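Local coordinates for protein beta-lactamase Rm3 (Uncultured bacterium, PDB 5IQK) that probably hydrolyses the beta-lactam ring of antibiotics as a zinc-dependent subclass B3 metallo-beta-lactamase, thereby conferring resistance, at residues A[9-14]-A[50-55]; A[16-21]-A[166-171]; A[68-73]-A[93-98]; A[84-89]-A[126-131]; A[109-114]-A[122-127]. All coordinates share one frame; numbering follows the deposited sequence.

Contact 1. Residues A[9-14]-A[50-55]; sequences TWNADQ and PESAPK
Asn11 and Ser52 bring the two backbones to 6.3 Å between their CA atoms, where the chain has just left helix 5-10 and comes alongside the 50-55 segment. From Asn11 the side chain crosses the gap with CG anti to the backbone N (chi1 -161°), which carries the amide to Glu51 and Ser52. Its OD1 accepts a short hydrogen bond of 2.5 Å from Ser52 OG, the hydroxyl lying above the carbonyl plane. The other end of the amide, ND2, rests 3.4 Å from Glu51 CG and gives a weak hydrogen bond to Glu51 O; together they favour one amide orientation. Lys55 reaches back the other way: its chain is extended beyond CG and delivers NZ to two acceptors. One is Asn11 O, 2.7 Å from Lys55 NZ; the other is Asp13 OD1, in a salt bridge of 2.9 Å to the same nitrogen. That carboxylate oxygen is met on its anti side, 32° out of plane, and the two side chains cross at about a right angle. Asn11 and Ser52 are buried, whereas Asp13 is exposed. The Glu51 side chain lies about 7 Å from a bound zinc ion and touches the site of Cys4 and Cys7. Asn11 and Ser52 also lean on Met28, Trp10 meets the zinc ligand His223 edge to face, and within 50-55 Ala53 and Pro54 pack on Glu88 of helix 86-93.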
# COMPACT_ATOMS: atom_id res chain seq x y z
N THR A 9 -5.19 -12.22 11.85
CA THR A 9 -5.33 -12.71 10.48
C THR A 9 -4.53 -11.89 9.49
O THR A 9 -3.79 -12.44 8.67
CB THR A 9 -6.81 -12.72 10.05
OG1 THR A 9 -7.52 -13.67 10.84
CG2 THR A 9 -6.94 -13.13 8.59
N TRP A 10 -4.67 -10.57 9.56
CA TRP A 10 -3.93 -9.69 8.65
C TRP A 10 -2.42 -9.86 8.77
O TRP A 10 -1.70 -9.76 7.77
CB TRP A 10 -4.31 -8.23 8.91
CG TRP A 10 -5.70 -7.86 8.41
CD1 TRP A 10 -6.59 -8.67 7.76
CD2 TRP A 10 -6.34 -6.58 8.54
NE1 TRP A 10 -7.75 -7.96 7.47
CE2 TRP A 10 -7.61 -6.68 7.93
CE3 TRP A 10 -5.96 -5.37 9.12
CZ2 TRP A 10 -8.50 -5.60 7.89
CZ3 TRP A 10 -6.85 -4.30 9.07
CH2 TRP A 10 -8.09 -4.43 8.45
N ASN A 11 -1.93 -10.09 9.99
CA ASN A 11 -0.48 -10.15 10.22
C ASN A 11 0.13 -11.54 10.12
O ASN A 11 1.31 -11.72 10.41
CB ASN A 11 -0.15 -9.57 11.60
CG ASN A 11 1.32 -9.18 11.74
OD1 ASN A 11 1.88 -8.53 10.87
ND2 ASN A 11 1.94 -9.60 12.84
N ALA A 12 -0.66 -12.53 9.70
CA ALA A 12 -0.17 -13.91 9.62
C ALA A 12 1.03 -14.04 8.67
O ALA A 12 1.12 -13.33 7.67
CB ALA A 12 -1.29 -14.84 9.17
N ASP A 13 1.93 -14.94 9.01
CA ASP A 13 3.12 -15.20 8.21
C ASP A 13 2.82 -15.44 6.74
O ASP A 13 1.89 -16.18 6.40
CB ASP A 13 3.87 -16.43 8.72
CG ASP A 13 4.54 -16.21 10.05
OD1 ASP A 13 4.54 -15.06 10.55
OD2 ASP A 13 5.07 -17.20 10.59
N GLN A 14 3.64 -14.85 5.89
CA GLN A 14 3.68 -15.20 4.49
C GLN A 14 5.13 -15.32 4.08
O GLN A 14 5.91 -14.39 4.29
CB GLN A 14 2.97 -14.15 3.62
CG GLN A 14 3.17 -14.39 2.14
CD GLN A 14 2.61 -15.73 1.71
OE1 GLN A 14 1.43 -15.99 1.88
NE2 GLN A 14 3.46 -16.60 1.16
N PRO A 50 2.33 -2.35 13.61
CA PRO A 50 3.57 -2.27 14.39
C PRO A 50 4.22 -3.64 14.54
O PRO A 50 5.44 -3.73 14.43
CB PRO A 50 3.10 -1.73 15.73
CG PRO A 50 1.90 -0.89 15.38
CD PRO A 50 1.21 -1.67 14.29
N GLU A 51 3.41 -4.67 14.75
CA GLU A 51 3.93 -6.02 14.90
C GLU A 51 4.28 -6.67 13.55
O GLU A 51 4.75 -7.82 13.51
CB GLU A 51 2.94 -6.90 15.69
CG GLU A 51 1.57 -7.08 15.03
CD GLU A 51 0.53 -6.05 15.47
OE1 GLU A 51 0.88 -4.86 15.69
OE2 GLU A 51 -0.65 -6.43 15.59
N SER A 52 4.09 -5.94 12.46
CA SER A 52 4.50 -6.44 11.15
C SER A 52 5.97 -6.18 10.86
O SER A 52 6.57 -6.90 10.08
CB SER A 52 3.68 -5.82 10.03
OG SER A 52 2.31 -6.15 10.17
N ALA A 53 6.53 -5.14 11.47
CA ALA A 53 7.89 -4.72 11.16
C ALA A 53 8.93 -5.85 11.31
O ALA A 53 9.75 -6.04 10.41
CB ALA A 53 8.29 -3.51 12.01
N PRO A 54 8.90 -6.61 12.42
CA PRO A 54 9.89 -7.70 12.49
C PRO A 54 9.70 -8.77 11.42
O PRO A 54 10.67 -9.42 11.02
CB PRO A 54 9.69 -8.30 13.89
CG PRO A 54 8.89 -7.31 14.64
CD PRO A 54 8.12 -6.50 13.67
N LYS A 55 8.46 -8.97 10.99
CA LYS A 55 8.16 -9.97 9.98
C LYS A 55 8.66 -9.52 8.63
O LYS A 55 9.25 -10.30 7.89
CB LYS A 55 6.67 -10.26 9.94
CG LYS A 55 6.16 -10.95 11.19
CD LYS A 55 4.78 -11.54 10.98
CE LYS A 55 4.27 -12.18 12.25
NZ LYS A 55 3.07 -13.04 11.97

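Contact 2. Residues A[16-21]-A[166-171]; sequences PFRLFG and SCDGPR
Phe20 supplies the aromatic part of this contact, its ring reaching from the edge strand 17-20 to the end of strand 160-168 and the turn into strand 171-178. With chi1 of -174° swinging it away from its own N, the ring presents its edge to two carbonyls: Ser166 O, 3.1 Å from Phe20 CE1, and Arg171 O, 3.9 Å from Phe20 CZ. Asp168 CB packs against the same CZ at 3.8 Å, while Asp168 OD2 stands over one ring face, offset toward the rim. The strands meet almost perpendicularly, at 97°, one from each of the two sheets that form the alpha-beta/beta-alpha sandwich of metallo-beta-lactamases. Leu19 and Phe20 form a classic beta bulge opposite Thr23, and the disulfide Cys167-Cys172 braces the hairpin. Among the polar contacts, Gly21 N donates a weak hydrogen bond to Asp168 OD2 (3.1 Å), and Gly21 CA makes a CA-H...O contact with Cys167 O. Ser166 OG turns instead to Thr23 and Asn22. Of the charges, Arg18 NE is held by Gly21 O at 2.8 Å, on a carbonyl lone pair, while Asp168 OD2 sits over the centre of one guanidinium face, 4.2 Å from Arg18 CZ.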
# COMPACT_ATOMS: atom_id res chain seq x y z
N PRO A 16 8.21 -14.90 1.83
CA PRO A 16 8.46 -13.90 0.78
C PRO A 16 8.77 -14.53 -0.57
O PRO A 16 9.23 -15.67 -0.62
CB PRO A 16 9.66 -13.13 1.32
CG PRO A 16 10.41 -14.14 2.12
CD PRO A 16 9.35 -15.01 2.76
N PHE A 17 8.54 -13.80 -1.66
CA PHE A 17 8.75 -14.32 -3.01
C PHE A 17 8.98 -13.22 -4.04
O PHE A 17 8.55 -12.07 -3.86
CB PHE A 17 7.56 -15.19 -3.45
CG PHE A 17 6.22 -14.48 -3.37
CD1 PHE A 17 5.66 -13.90 -4.50
CD2 PHE A 17 5.53 -14.42 -2.18
CE1 PHE A 17 4.44 -13.24 -4.43
CE2 PHE A 17 4.31 -13.77 -2.11
CZ PHE A 17 3.77 -13.19 -3.23
N ARG A 18 9.55 -13.58 -5.16
CA ARG A 18 9.74 -12.65 -6.21
C ARG A 18 8.51 -12.50 -7.04
O ARG A 18 7.85 -13.44 -7.37
CB ARG A 18 10.89 -13.10 -7.11
CG ARG A 18 11.02 -12.31 -8.38
CD ARG A 18 12.02 -12.97 -9.33
NE ARG A 18 13.12 -12.12 -9.72
CZ ARG A 18 14.17 -12.57 -10.35
NH1 ARG A 18 14.23 -13.84 -10.66
NH2 ARG A 18 15.15 -11.76 -10.70
N LEU A 19 8.20 -11.27 -7.40
CA LEU A 19 7.04 -11.00 -8.24
C LEU A 19 7.45 -10.95 -9.70
O LEU A 19 7.01 -11.75 -10.52
CB LEU A 19 6.38 -9.70 -7.83
CG LEU A 19 5.59 -9.80 -6.55
CD1 LEU A 19 5.41 -8.40 -5.96
CD2 LEU A 19 4.24 -10.45 -6.85
N PHE A 20 8.31 -9.98 -10.01
CA PHE A 20 8.88 -9.83 -11.33
C PHE A 20 10.17 -9.02 -11.23
O PHE A 20 10.19 -7.95 -10.63
CB PHE A 20 7.90 -9.15 -12.29
CG PHE A 20 8.39 -9.11 -13.71
CD1 PHE A 20 8.96 -7.96 -14.22
CD2 PHE A 20 8.30 -10.23 -14.51
CE1 PHE A 20 9.42 -7.92 -15.53
CE2 PHE A 20 8.76 -10.20 -15.82
CZ PHE A 20 9.32 -9.05 -16.33
N GLY A 21 11.24 -9.54 -11.82
CA GLY A 21 12.52 -8.87 -11.83
C GLY A 21 13.03 -8.50 -10.45
O GLY A 21 13.22 -9.36 -9.60
N SER A 166 9.86 -2.77 -13.70
CA SER A 166 10.82 -3.80 -13.34
C SER A 166 11.10 -4.62 -14.59
O SER A 166 10.19 -4.89 -15.37
CB SER A 166 10.29 -4.70 -12.22
OG SER A 166 10.47 -4.08 -10.97
N CYS A 167 12.37 -4.98 -14.77
CA CYS A 167 12.82 -5.70 -15.96
C CYS A 167 13.43 -7.04 -15.62
O CYS A 167 14.09 -7.18 -14.59
CB CYS A 167 13.82 -4.85 -16.74
SG CYS A 167 13.18 -3.23 -17.30
N ASP A 168 13.24 -8.00 -16.49
CA ASP A 168 13.86 -9.32 -16.35
C ASP A 168 14.65 -9.46 -17.63
O ASP A 168 14.38 -10.29 -18.46
CB ASP A 168 12.88 -10.46 -16.16
CG ASP A 168 13.23 -11.34 -14.91
OD1 ASP A 168 14.35 -11.90 -14.88
OD2 ASP A 168 12.38 -11.45 -13.98
N GLY A 169 15.63 -8.59 -17.76
CA GLY A 169 16.54 -8.49 -18.89
C GLY A 169 16.02 -7.50 -19.91
O GLY A 169 15.93 -6.31 -19.61
N PRO A 170 15.67 -7.97 -21.12
CA PRO A 170 15.14 -7.05 -22.13
C PRO A 170 13.65 -6.71 -21.94
O PRO A 170 13.22 -5.67 -22.44
CB PRO A 170 15.34 -7.80 -23.45
CG PRO A 170 15.51 -9.23 -23.07
CD PRO A 170 16.06 -9.27 -21.68
N ARG A 171 12.89 -7.53 -21.22
CA ARG A 171 11.46 -7.24 -21.07
C ARG A 171 11.18 -6.43 -19.80
O ARG A 171 11.56 -6.83 -18.70
CB ARG A 171 10.68 -8.56 -21.06
CG ARG A 171 9.18 -8.44 -20.81
CD ARG A 171 8.60 -9.82 -20.55
NE ARG A 171 7.15 -9.80 -20.38
CZ ARG A 171 6.45 -10.74 -19.73
NH1 ARG A 171 7.08 -11.77 -19.19
NH2 ARG A 171 5.13 -10.63 -19.62

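Contact 3. Residues A[68-73]-A[93-98]; sequences EDVKLI and SNALVA
Ile73 and Val97 are paired in parallel, 4.7 Å apart at CA, as neighbouring strands of the larger mixed sheet. Helix 86-93 lies between strands 70-74 and 96-99 in the chain, giving the beta-alpha-beta crossover of this half of the fold. The tight part is here. Ile73 N donates to Leu96 O at 3.0 Å and Ala98 N to Ile73 O at 2.8 Å, both nearly straight, so Ile73 is bound through both its N-H and its carbonyl. The side chain of Ile73 lies against Val97 through its CB, which is 3.9 Å from Val97 CG2. Its CG1, anti to the carbonyl carbon (chi1 -58°), runs back toward the start of the other segment and meets Ala95 CB at 4.0 Å. On the other side of the sheet Leu72 CD1 rests on Leu96 O, and Leu72 and Ala98 both touch Phe140.

Toward Glu68 and Ser93 the backbones stay near each other, but direct strand bonding gives way to water. No direct backbone bond joins Val70 to the facing segment; a water donates to both Val70 O and Ser93 O, and the nearby Lys71 is exposed. Ala95 CB still fills part of this region, 3.5 Å from Val70 O. Ser93 OG accepts from Ala95 N in an ST turn and also bonds to Leu89 O, while Ile73 CD1 ends 3.7 Å from that hydroxyl oxygen.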
# COMPACT_ATOMS: atom_id res chain seq x y z
N GLU A 68 19.27 -2.93 6.16
CA GLU A 68 20.28 -1.88 6.20
C GLU A 68 20.50 -1.28 4.82
O GLU A 68 21.05 -0.19 4.69
CB GLU A 68 21.61 -2.44 6.75
CG GLU A 68 21.58 -2.80 8.23
CD GLU A 68 21.04 -4.20 8.49
OE1 GLU A 68 20.74 -4.92 7.52
OE2 GLU A 68 20.89 -4.56 9.68
N ASP A 69 20.08 -2.00 3.78
CA ASP A 69 20.29 -1.54 2.41
C ASP A 69 19.06 -0.84 1.84
O ASP A 69 19.07 -0.37 0.71
CB ASP A 69 20.70 -2.70 1.52
CG ASP A 69 22.08 -3.23 1.86
OD1 ASP A 69 22.93 -2.42 2.29
OD2 ASP A 69 22.32 -4.44 1.70
N VAL A 70 17.98 -0.79 2.62
CA VAL A 70 16.81 -0.02 2.23
C VAL A 70 17.12 1.46 2.37
O VAL A 70 17.48 1.92 3.44
CB VAL A 70 15.59 -0.41 3.08
CG1 VAL A 70 14.44 0.60 2.88
CG2 VAL A 70 15.14 -1.80 2.73
N LYS A 71 16.98 2.21 1.29
CA LYS A 71 17.36 3.62 1.33
C LYS A 71 16.15 4.55 1.21
O LYS A 71 16.26 5.74 1.44
CB LYS A 71 18.38 3.91 0.24
CG LYS A 71 19.68 3.13 0.51
CD LYS A 71 20.86 3.60 -0.30
CE LYS A 71 22.05 2.67 -0.03
NZ LYS A 71 22.10 2.25 1.40
N LEU A 72 15.00 3.98 0.87
CA LEU A 72 13.76 4.76 0.79
C LEU A 72 12.58 3.88 1.15
O LEU A 72 12.47 2.76 0.65
CB LEU A 72 13.57 5.35 -0.60
CG LEU A 72 12.32 6.18 -0.87
CD1 LEU A 72 12.23 7.42 0.02
CD2 LEU A 72 12.26 6.56 -2.34
N ILE A 73 11.71 4.38 2.01
CA ILE A 73 10.48 3.69 2.39
C ILE A 73 9.28 4.51 1.94
O ILE A 73 9.23 5.72 2.21
CB ILE A 73 10.40 3.46 3.91
CG1 ILE A 73 11.63 2.67 4.39
CG2 ILE A 73 9.09 2.78 4.29
CD1 ILE A 73 11.73 2.59 5.90
N SER A 93 16.77 0.87 9.12
CA SER A 93 17.35 1.17 7.81
C SER A 93 18.00 2.54 7.74
O SER A 93 18.89 2.78 6.91
CB SER A 93 16.28 1.05 6.72
OG SER A 93 15.27 2.02 6.91
N ASN A 94 17.54 3.44 8.61
CA ASN A 94 17.92 4.85 8.59
C ASN A 94 17.46 5.50 7.28
O ASN A 94 18.03 6.50 6.84
CB ASN A 94 19.44 5.00 8.79
CG ASN A 94 19.83 6.38 9.27
OD1 ASN A 94 19.01 7.10 9.85
ND2 ASN A 94 21.08 6.76 9.04
N ALA A 95 16.41 4.94 6.69
CA ALA A 95 15.85 5.46 5.44
C ALA A 95 14.81 6.55 5.71
O ALA A 95 14.13 6.53 6.73
CB ALA A 95 15.21 4.33 4.63
N LEU A 96 14.69 7.49 4.77
CA LEU A 96 13.58 8.44 4.82
C LEU A 96 12.28 7.77 4.41
O LEU A 96 12.30 6.81 3.64
CB LEU A 96 13.85 9.64 3.91
CG LEU A 96 14.95 10.56 4.43
CD1 LEU A 96 15.45 11.45 3.31
CD2 LEU A 96 14.41 11.37 5.59
N VAL A 97 11.17 8.28 4.93
CA VAL A 97 9.85 7.78 4.57
C VAL A 97 9.11 8.82 3.72
O VAL A 97 9.03 9.99 4.09
CB VAL A 97 9.00 7.44 5.82
CG1 VAL A 97 7.57 7.17 5.43
CG2 VAL A 97 9.58 6.24 6.56
N ALA A 98 8.58 8.39 2.58
CA ALA A 98 7.80 9.31 1.74
C ALA A 98 6.31 9.00 1.86
O ALA A 98 5.89 7.85 1.77
CB ALA A 98 8.25 9.22 0.29
O HOH W 1 19.28 3.65 4.57

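Contact 4. Residues A[84-89]-A[126-131]; sequences GGLAEL and PPVKDM
Val128 and Leu86 meet through single carbons where the start of helix 86-93 passes the irregular loop leading into strand 131-133. Val128 shows how a branched side chain can serve two partners. From its CB, which makes no close approach itself, the methyl CG2 branches off anti to the carbonyl carbon and comes to 3.7 Å from Leu86 CB. The same CG2 stands 4.1 Å from Ala87 N, so that it rests over the first turn of the helix. The second methyl, CG1, is swung away from the residue's own N (chi1 179°) and leaves this approach to its sister; the side chain as a whole also touches Leu107 of helix 101-109, which Leu86 meets as well.

Helix 86-93 is the connection between two parallel strands of the larger sheet, and Leu86 and Leu89 both pack on Ile73 of strand 70-74. Leu86 thus touches both the sheet and the loop before strand 131-133.

Ala87 directs its CB toward the loop. That one methyl carbon meets Pro126 CB at 3.6 Å and Pro127 O at 3.7 Å. The backbones come close here too, with Ala87 CA 4.9 Å from Val128 CA. At the other end of the same proline ring, Pro126 CD lies 3.8 Å from Gly84 O. Polar linkage is left to a water, which accepts from Ala87 N at 2.8 Å and appears to donate to Pro126 O at the same distance. Farther along, Gln90 NE2 bonds Asp130 O.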
# COMPACT_ATOMS: atom_id res chain seq x y z
N GLY A 84 1.91 1.48 10.81
CA GLY A 84 2.30 1.10 12.17
C GLY A 84 3.71 0.56 12.31
O GLY A 84 4.36 0.75 13.34
N GLY A 85 4.20 -0.12 11.28
CA GLY A 85 5.53 -0.71 11.34
C GLY A 85 6.61 0.24 10.85
O GLY A 85 7.80 -0.09 10.89
N LEU A 86 6.21 1.42 10.39
CA LEU A 86 7.16 2.33 9.73
C LEU A 86 8.27 2.87 10.63
O LEU A 86 9.41 2.97 10.20
CB LEU A 86 6.42 3.50 9.12
CG LEU A 86 5.56 3.17 7.91
CD1 LEU A 86 4.86 4.44 7.42
CD2 LEU A 86 6.45 2.57 6.82
N ALA A 87 7.96 3.22 11.88
CA ALA A 87 8.99 3.74 12.79
C ALA A 87 10.14 2.75 12.97
O ALA A 87 11.32 3.14 12.98
CB ALA A 87 8.38 4.09 14.13
N GLU A 88 9.81 1.47 13.12
CA GLU A 88 10.84 0.45 13.32
C GLU A 88 11.66 0.22 12.06
O GLU A 88 12.88 0.07 12.12
CB GLU A 88 10.21 -0.87 13.78
CG GLU A 88 11.22 -2.00 13.98
CD GLU A 88 10.67 -3.18 14.78
OE1 GLU A 88 9.48 -3.15 15.14
OE2 GLU A 88 11.44 -4.13 15.04
N LEU A 89 10.98 0.17 10.91
CA LEU A 89 11.67 -0.02 9.64
C LEU A 89 12.62 1.14 9.38
O LEU A 89 13.76 0.94 8.93
CB LEU A 89 10.67 -0.17 8.50
CG LEU A 89 9.83 -1.44 8.58
CD1 LEU A 89 8.70 -1.42 7.57
CD2 LEU A 89 10.72 -2.68 8.39
N PRO A 126 3.46 3.97 16.64
CA PRO A 126 4.70 4.74 16.80
C PRO A 126 4.88 5.84 15.76
O PRO A 126 4.82 5.56 14.56
CB PRO A 126 5.79 3.67 16.66
CG PRO A 126 5.13 2.42 17.12
CD PRO A 126 3.73 2.51 16.61
N PRO A 127 5.09 7.08 16.21
CA PRO A 127 5.25 8.20 15.28
C PRO A 127 6.49 8.05 14.39
O PRO A 127 7.53 7.58 14.85
CB PRO A 127 5.39 9.42 16.21
CG PRO A 127 4.74 8.98 17.49
CD PRO A 127 5.11 7.53 17.61
N VAL A 128 6.38 8.48 13.13
CA VAL A 128 7.50 8.42 12.22
C VAL A 128 8.22 9.75 12.29
O VAL A 128 7.60 10.80 12.15
CB VAL A 128 7.07 8.14 10.77
CG1 VAL A 128 8.29 8.11 9.87
CG2 VAL A 128 6.32 6.82 10.70
N LYS A 129 9.53 9.67 12.52
CA LYS A 129 10.35 10.82 12.86
C LYS A 129 10.70 11.68 11.64
O LYS A 129 10.52 12.90 11.67
CB LYS A 129 11.61 10.30 13.57
CG LYS A 129 12.39 11.30 14.41
CD LYS A 129 13.71 10.69 14.91
CE LYS A 129 14.31 11.49 16.05
NZ LYS A 129 15.72 11.12 16.36
N ASP A 130 11.20 11.06 10.58
CA ASP A 130 11.75 11.79 9.44
C ASP A 130 11.06 11.44 8.13
O ASP A 130 11.00 10.27 7.74
CB ASP A 130 13.25 11.54 9.34
CG ASP A 130 14.00 11.98 10.58
OD1 ASP A 130 13.84 13.16 10.97
OD2 ASP A 130 14.72 11.15 11.17
N MET A 131 10.54 12.46 7.45
CA MET A 131 9.69 12.21 6.28
C MET A 131 9.92 13.15 5.10
O MET A 131 10.40 14.26 5.26
CB MET A 131 8.23 12.28 6.69
CG MET A 131 7.79 11.11 7.54
SD MET A 131 6.04 11.20 7.83
CE MET A 131 5.96 12.53 9.03
O HOH W 2 5.29 3.64 12.64

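Contact 5. Residues A[109-114]-A[122-127]; sequences SGEVGP and LPKYPP
Gly110 O is the main acceptor joining these two loop segments, taking a hydrogen bond from Tyr125 N at 2.8 Å. The donor lies in the carbonyl plane, on a lone pair, and Lys124 CA adds a CA-H...O contact to the same oxygen. A water gives Gly110 O a further weak bond while donating to Pro123 O at 2.5 Å. Another water bridges Ser109 O and Tyr125 O, 2.9 Å from each, so that the carbonyl of Tyr125 is served by water and by a CA-H...O contact from Gly110 CA. Ser109 OG bonds Leu105 O and takes a weak bond from Glu111 N. Gly110 adopts a positive phi just as helix 101-109 ends.

Gly110 also sits over one face of the Tyr125 ring. Tyr125 CG sits between the backbone N and the carbonyl carbon (chi1 59°), folding the ring back beneath Gly110, whose CA stands 3.8 Å from the Tyr125 ring centroid in a CH-pi contact, 14° off the ring normal. Glu111 and Lys124 run side by side; Glu111 OE1 touches Lys124 CE at 3.5 Å, but Glu111 OE2 and Lys124 NZ stay 4.0 Å apart, too far for a salt bridge.

Tyr125 OH bonds Gly78 O, in sequence between the zinc ligands His77 and His79. Its ring wedges between helix 80-83, where it touches Ile80 and Ala83, and helix 101-109, where it touches Asp106 and Leu107.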
# COMPACT_ATOMS: atom_id res chain seq x y z
N SER A 109 2.17 11.95 13.99
CA SER A 109 1.55 11.93 15.31
C SER A 109 1.21 10.51 15.75
O SER A 109 0.90 10.26 16.91
CB SER A 109 0.28 12.78 15.32
OG SER A 109 -0.69 12.25 14.43
N GLY A 110 1.28 9.57 14.81
CA GLY A 110 0.95 8.19 15.08
C GLY A 110 -0.55 7.99 15.26
O GLY A 110 -0.99 7.02 15.88
N GLU A 111 -1.35 8.90 14.70
CA GLU A 111 -2.80 8.76 14.76
C GLU A 111 -3.48 9.64 13.72
O GLU A 111 -2.93 10.67 13.30
CB GLU A 111 -3.34 9.10 16.14
CG GLU A 111 -3.08 10.52 16.59
CD GLU A 111 -3.44 10.72 18.04
OE1 GLU A 111 -4.50 10.22 18.47
OE2 GLU A 111 -2.65 11.38 18.76
N VAL A 112 -4.65 9.21 13.27
CA VAL A 112 -5.30 9.91 12.18
C VAL A 112 -6.10 11.09 12.71
O VAL A 112 -6.37 11.19 13.91
CB VAL A 112 -6.20 8.97 11.39
CG1 VAL A 112 -5.39 7.77 10.86
CG2 VAL A 112 -7.36 8.49 12.26
N GLY A 113 -6.44 12.00 11.81
CA GLY A 113 -7.18 13.20 12.17
C GLY A 113 -8.66 13.04 11.91
O GLY A 113 -9.11 12.01 11.40
N PRO A 114 -9.43 14.09 12.22
CA PRO A 114 -10.90 14.07 12.19
C PRO A 114 -11.47 13.79 10.80
O PRO A 114 -12.61 13.34 10.73
CB PRO A 114 -11.27 15.48 12.66
CG PRO A 114 -10.10 15.94 13.47
CD PRO A 114 -8.90 15.34 12.79
N LEU A 122 -9.29 3.68 15.73
CA LEU A 122 -8.04 2.93 15.56
C LEU A 122 -7.06 3.28 16.68
O LEU A 122 -7.09 4.40 17.19
CB LEU A 122 -7.43 3.20 14.18
CG LEU A 122 -8.15 2.62 12.95
CD1 LEU A 122 -7.52 3.10 11.65
CD2 LEU A 122 -8.18 1.10 12.99
N PRO A 123 -6.18 2.34 17.05
CA PRO A 123 -5.19 2.65 18.09
C PRO A 123 -4.12 3.61 17.60
O PRO A 123 -3.90 3.71 16.39
CB PRO A 123 -4.57 1.28 18.41
CG PRO A 123 -5.45 0.25 17.75
CD PRO A 123 -6.08 0.95 16.58
N LYS A 124 -3.45 4.30 18.53
CA LYS A 124 -2.26 5.08 18.17
C LYS A 124 -1.14 4.12 17.79
O LYS A 124 -1.14 2.96 18.23
CB LYS A 124 -1.82 5.97 19.33
CG LYS A 124 -2.87 6.98 19.77
CD LYS A 124 -2.41 7.81 20.97
CE LYS A 124 -3.54 8.69 21.48
NZ LYS A 124 -3.08 9.75 22.43
N TYR A 125 -0.18 4.59 17.00
CA TYR A 125 0.99 3.78 16.63
C TYR A 125 2.28 4.62 16.72
O TYR A 125 2.22 5.84 16.87
CB TYR A 125 0.81 3.16 15.24
CG TYR A 125 0.61 4.14 14.09
CD1 TYR A 125 1.69 4.76 13.47
CD2 TYR A 125 -0.66 4.39 13.59
CE1 TYR A 125 1.51 5.64 12.40
CE2 TYR A 125 -0.87 5.27 12.53
CZ TYR A 125 0.22 5.89 11.93
OH TYR A 125 0.03 6.75 10.87
N PRO A 126 3.46 3.97 16.64
CA PRO A 126 4.70 4.74 16.80
C PRO A 126 4.88 5.84 15.76
O PRO A 126 4.82 5.56 14.56
CB PRO A 126 5.79 3.67 16.66
CG PRO A 126 5.13 2.42 17.12
CD PRO A 126 3.73 2.51 16.61
N PRO A 127 5.09 7.08 16.21
CA PRO A 127 5.25 8.20 15.28
C PRO A 127 6.49 8.05 14.39
O PRO A 127 7.53 7.58 14.85
CB PRO A 127 5.39 9.42 16.21
CG PRO A 127 4.74 8.98 17.49
CD PRO A 127 5.11 7.53 17.61
O HOH W 3 1.29 8.01 18.63
O HOH W 4 -3.72 5.46 14.64

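Overall arrangement
From the N terminus, the chain leaves helix 5-10 and enters strand 17-20. Contact 1 closes a loop back from helix 53-62, and contact 2 a far longer one, joining the two sheets; the two cross, since 16-21 falls between the segments of contact 1. Contacts 3, 4 and 5 all nest inside the loop of contact 2. Contact 3 follows contact 1 in series and crosses contact 4, which ties helix 86-93 to the loop before strand 131-133. Contact 5 closes a short loop ending on the same stretch, sharing Pro126 and Pro127 with contact 4. Pro50 of contact 1 packs on both, whereas contacts 2 and 5 lie about 35 Å apart between centres.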